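Local atomic coordinates of phenylacetaldehyde dehydrogenase (Burkholderia cenocepacia, PDB entry 4O5H), a protein that probably oxidises phenylacetaldehyde to phenylacetate with NAD+ as the electron acceptor, as a member of the aldehyde dehydrogenase family. Residues I334-P348 with I389-V402. Residues are numbered along the deposited sequence; the frame is centred on the assembly and turned at random.
Sequences IERVAKIAASLKIGP and IDGPGFFVEPTVLV
I346 packs its side chain against I389, F395 and P398 of the loop 389-398, and its two branches divide the work. From CB, which points at 389-402, I346 CG2 leaves anti to the backbone N and lies 3.4 Å from F395 CD1, approaching the ring obliquely. CG1 departs on the other branch, anti to the carbonyl carbon (chi1 -59°), and carries the extended chain to CD1. The methyl I346 CD1 meets I389 CD1 tip to tip at 3.8 Å and also touches CD of P398. One isoleucine thus bridges the two ends of a loop. Just beyond it, the carbonyl O of G347 sits in the plane of the F395 ring, at its edge, 3.3 Å from CE1, where the ring's positively polarised C-H rim faces a carbonyl oxygen.

P398 links this loop packing to the helix. P398 CG lies 3.8 Å from A341 O and also touches CD1 of L344, whereas P398 CB lies 4.2 Å from A341 CB. Further along, V400 CG2 rests against both V337 CG1 (4.1 Å) and A341 CB, and I334 CG1 reaches V402 CG1. I334, V337 and A341 form one apolar stripe, and from A341 back to I334 it meets P398, V400 and V402, the last two in strand 399-402; the axes run nearly antiparallel (153°) and 8.7 Å apart. A neighbouring flank of the helix, through I340, rests on helix 298-310. Such apolar packing of a helix against a sheet is typical of the layered alpha/beta catalytic domain of aldehyde dehydrogenases.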
# COMPACT_ATOMS: atom_id res chain seq x y z
N ILE A 334 -28.08 -5.23 -28.19
CA ILE A 334 -28.32 -6.45 -27.48
C ILE A 334 -28.75 -7.61 -28.40
O ILE A 334 -28.33 -8.77 -28.22
CB ILE A 334 -29.31 -6.22 -26.30
CG1 ILE A 334 -28.95 -7.06 -25.12
CG2 ILE A 334 -30.74 -6.57 -26.70
CD1 ILE A 334 -27.62 -6.64 -24.50
N GLU A 335 -29.57 -7.30 -29.40
CA GLU A 335 -29.94 -8.30 -30.38
C GLU A 335 -28.68 -8.88 -31.01
O GLU A 335 -28.51 -10.09 -31.07
CB GLU A 335 -30.85 -7.67 -31.38
CG GLU A 335 -31.26 -8.51 -32.58
CD GLU A 335 -31.59 -7.66 -33.81
OE1 GLU A 335 -30.69 -7.15 -34.55
OE2 GLU A 335 -32.79 -7.48 -34.05
N ARG A 336 -27.77 -8.00 -31.39
CA ARG A 336 -26.51 -8.44 -31.99
C ARG A 336 -25.63 -9.22 -31.01
O ARG A 336 -25.02 -10.22 -31.40
CB ARG A 336 -25.73 -7.26 -32.55
CG ARG A 336 -26.34 -6.65 -33.80
CD ARG A 336 -25.72 -5.28 -34.04
NE ARG A 336 -26.08 -4.72 -35.33
CZ ARG A 336 -27.25 -4.15 -35.60
NH1 ARG A 336 -28.20 -4.05 -34.67
NH2 ARG A 336 -27.48 -3.68 -36.81
N VAL A 337 -25.54 -8.77 -29.76
CA VAL A 337 -24.73 -9.48 -28.74
C VAL A 337 -25.25 -10.90 -28.47
O VAL A 337 -24.49 -11.84 -28.39
CB VAL A 337 -24.70 -8.67 -27.42
CG1 VAL A 337 -24.13 -9.49 -26.30
CG2 VAL A 337 -23.93 -7.36 -27.61
N ALA A 338 -26.56 -11.06 -28.37
CA ALA A 338 -27.15 -12.39 -28.22
C ALA A 338 -26.82 -13.32 -29.39
O ALA A 338 -26.56 -14.52 -29.19
CB ALA A 338 -28.65 -12.27 -28.06
N LYS A 339 -26.88 -12.80 -30.63
CA LYS A 339 -26.55 -13.61 -31.81
C LYS A 339 -25.09 -14.04 -31.72
O LYS A 339 -24.77 -15.19 -32.01
CB LYS A 339 -26.82 -12.86 -33.13
N ILE A 340 -24.20 -13.13 -31.31
CA ILE A 340 -22.78 -13.45 -31.16
C ILE A 340 -22.61 -14.55 -30.10
O ILE A 340 -21.94 -15.54 -30.34
CB ILE A 340 -21.93 -12.20 -30.81
CG1 ILE A 340 -21.89 -11.27 -32.03
CG2 ILE A 340 -20.50 -12.59 -30.40
CD1 ILE A 340 -21.54 -9.82 -31.72
N ALA A 341 -23.24 -14.36 -28.94
CA ALA A 341 -23.15 -15.33 -27.88
C ALA A 341 -23.55 -16.75 -28.32
O ALA A 341 -22.85 -17.73 -28.02
CB ALA A 341 -24.02 -14.88 -26.72
N ALA A 342 -24.69 -16.85 -28.99
CA ALA A 342 -25.23 -18.14 -29.43
C ALA A 342 -24.38 -18.74 -30.53
O ALA A 342 -24.38 -19.95 -30.69
CB ALA A 342 -26.67 -18.00 -29.92
N SER A 343 -23.63 -17.91 -31.25
CA SER A 343 -22.76 -18.44 -32.30
C SER A 343 -21.39 -18.95 -31.81
O SER A 343 -20.66 -19.57 -32.57
CB SER A 343 -22.54 -17.36 -33.37
OG SER A 343 -21.57 -16.39 -32.90
N LEU A 344 -20.99 -18.65 -30.58
CA LEU A 344 -19.63 -19.00 -30.15
C LEU A 344 -19.47 -20.51 -30.04
O LEU A 344 -20.31 -21.19 -29.44
CB LEU A 344 -19.28 -18.34 -28.82
CG LEU A 344 -19.23 -16.82 -28.80
CD1 LEU A 344 -19.10 -16.30 -27.39
CD2 LEU A 344 -18.09 -16.32 -29.66
N LYS A 345 -18.37 -21.02 -30.61
CA LYS A 345 -18.10 -22.45 -30.58
C LYS A 345 -17.57 -22.91 -29.21
O LYS A 345 -16.50 -22.44 -28.77
CB LYS A 345 -17.10 -22.80 -31.68
CG LYS A 345 -16.79 -24.28 -31.81
CD LYS A 345 -17.94 -25.05 -32.40
CE LYS A 345 -17.54 -26.49 -32.72
NZ LYS A 345 -17.35 -27.25 -31.45
N ILE A 346 -18.32 -23.80 -28.56
CA ILE A 346 -18.01 -24.28 -27.24
C ILE A 346 -17.31 -25.63 -27.40
O ILE A 346 -17.79 -26.49 -28.12
CB ILE A 346 -19.27 -24.47 -26.39
CG1 ILE A 346 -20.02 -23.16 -26.27
CG2 ILE A 346 -18.89 -24.99 -25.01
CD1 ILE A 346 -21.38 -23.33 -25.61
N GLY A 347 -16.16 -25.80 -26.75
CA GLY A 347 -15.43 -27.06 -26.93
C GLY A 347 -14.14 -27.12 -26.14
O GLY A 347 -13.81 -26.20 -25.39
N PRO A 348 -13.40 -28.20 -26.30
CA PRO A 348 -12.09 -28.31 -25.67
C PRO A 348 -11.08 -27.28 -26.19
O PRO A 348 -11.04 -26.97 -27.39
CB PRO A 348 -11.64 -29.73 -25.99
CG PRO A 348 -12.55 -30.24 -27.03
CD PRO A 348 -13.76 -29.39 -27.10
N ILE A 389 -24.25 -27.59 -19.69
CA ILE A 389 -24.22 -28.49 -20.82
C ILE A 389 -23.84 -29.83 -20.22
O ILE A 389 -22.93 -29.90 -19.40
CB ILE A 389 -23.10 -27.84 -21.63
CG1 ILE A 389 -23.61 -26.57 -22.35
CG2 ILE A 389 -22.53 -28.80 -22.62
CD1 ILE A 389 -22.49 -25.71 -22.88
N ASP A 390 -24.48 -30.90 -20.66
CA ASP A 390 -24.13 -32.26 -20.23
C ASP A 390 -22.73 -32.69 -20.62
O ASP A 390 -22.13 -32.14 -21.54
CB ASP A 390 -25.14 -33.28 -20.78
CG ASP A 390 -26.51 -33.14 -20.16
OD1 ASP A 390 -26.66 -32.32 -19.22
OD2 ASP A 390 -27.44 -33.80 -20.62
N GLY A 391 -22.21 -33.65 -19.90
CA GLY A 391 -20.93 -34.27 -20.17
C GLY A 391 -19.99 -34.02 -19.01
O GLY A 391 -20.37 -33.32 -18.05
N PRO A 392 -18.81 -34.61 -19.06
CA PRO A 392 -17.91 -34.58 -17.90
C PRO A 392 -17.03 -33.35 -17.77
O PRO A 392 -16.43 -33.19 -16.71
CB PRO A 392 -17.01 -35.82 -18.12
CG PRO A 392 -16.97 -35.98 -19.59
CD PRO A 392 -18.34 -35.57 -20.07
N GLY A 393 -16.91 -32.50 -18.81
CA GLY A 393 -16.19 -31.23 -18.73
C GLY A 393 -17.04 -30.23 -17.98
O GLY A 393 -18.17 -30.56 -17.62
N PHE A 394 -16.49 -29.06 -17.68
CA PHE A 394 -17.20 -28.09 -16.85
C PHE A 394 -17.72 -26.91 -17.69
O PHE A 394 -17.47 -25.74 -17.42
CB PHE A 394 -16.32 -27.62 -15.69
CG PHE A 394 -15.63 -28.74 -14.98
CD1 PHE A 394 -16.36 -29.81 -14.48
CD2 PHE A 394 -14.26 -28.74 -14.82
CE1 PHE A 394 -15.74 -30.86 -13.82
CE2 PHE A 394 -13.62 -29.78 -14.16
CZ PHE A 394 -14.35 -30.83 -13.65
N PHE A 395 -18.52 -27.24 -18.70
CA PHE A 395 -18.95 -26.28 -19.70
C PHE A 395 -20.24 -25.57 -19.29
O PHE A 395 -21.14 -26.19 -18.71
CB PHE A 395 -19.19 -27.02 -21.02
CG PHE A 395 -17.92 -27.46 -21.71
CD1 PHE A 395 -17.18 -26.58 -22.48
CD2 PHE A 395 -17.51 -28.79 -21.61
CE1 PHE A 395 -16.04 -27.00 -23.16
CE2 PHE A 395 -16.37 -29.19 -22.26
CZ PHE A 395 -15.63 -28.30 -23.03
N VAL A 396 -20.30 -24.29 -19.62
CA VAL A 396 -21.45 -23.44 -19.42
C VAL A 396 -21.65 -22.56 -20.65
O VAL A 396 -20.67 -22.11 -21.26
CB VAL A 396 -21.20 -22.54 -18.21
CG1 VAL A 396 -22.28 -21.48 -18.12
CG2 VAL A 396 -21.15 -23.39 -16.95
N GLU A 397 -22.91 -22.38 -21.06
CA GLU A 397 -23.24 -21.53 -22.22
C GLU A 397 -22.98 -20.05 -21.97
O GLU A 397 -23.27 -19.56 -20.88
CB GLU A 397 -24.70 -21.65 -22.54
CG GLU A 397 -25.09 -23.02 -23.00
CD GLU A 397 -26.54 -23.07 -23.37
OE1 GLU A 397 -27.34 -22.28 -22.80
OE2 GLU A 397 -26.85 -23.90 -24.23
N PRO A 398 -22.40 -19.35 -22.96
CA PRO A 398 -22.35 -17.91 -22.89
C PRO A 398 -23.77 -17.42 -22.68
O PRO A 398 -24.66 -17.80 -23.43
CB PRO A 398 -21.83 -17.49 -24.25
CG PRO A 398 -21.10 -18.67 -24.75
CD PRO A 398 -21.82 -19.86 -24.21
N THR A 399 -23.95 -16.58 -21.68
CA THR A 399 -25.26 -16.21 -21.21
C THR A 399 -25.42 -14.69 -21.14
O THR A 399 -24.56 -13.97 -20.62
CB THR A 399 -25.48 -16.85 -19.83
OG1 THR A 399 -25.44 -18.26 -19.99
CG2 THR A 399 -26.81 -16.49 -19.27
N VAL A 400 -26.52 -14.20 -21.71
CA VAL A 400 -26.85 -12.77 -21.66
C VAL A 400 -28.20 -12.60 -21.00
O VAL A 400 -29.20 -13.17 -21.46
CB VAL A 400 -26.93 -12.17 -23.07
CG1 VAL A 400 -27.31 -10.68 -23.01
CG2 VAL A 400 -25.59 -12.33 -23.78
N LEU A 401 -28.22 -11.87 -19.89
CA LEU A 401 -29.41 -11.62 -19.12
C LEU A 401 -29.87 -10.19 -19.31
O LEU A 401 -29.08 -9.25 -19.21
CB LEU A 401 -29.15 -11.88 -17.64
CG LEU A 401 -28.70 -13.30 -17.24
CD1 LEU A 401 -28.43 -13.41 -15.76
CD2 LEU A 401 -29.77 -14.29 -17.66
N VAL A 402 -31.18 -10.05 -19.56
CA VAL A 402 -31.84 -8.75 -19.66
C VAL A 402 -33.01 -8.68 -18.67
O VAL A 402 -33.32 -9.65 -18.01
CB VAL A 402 -32.33 -8.45 -21.08
CG1 VAL A 402 -31.16 -8.44 -22.04
CG2 VAL A 402 -33.39 -9.45 -21.53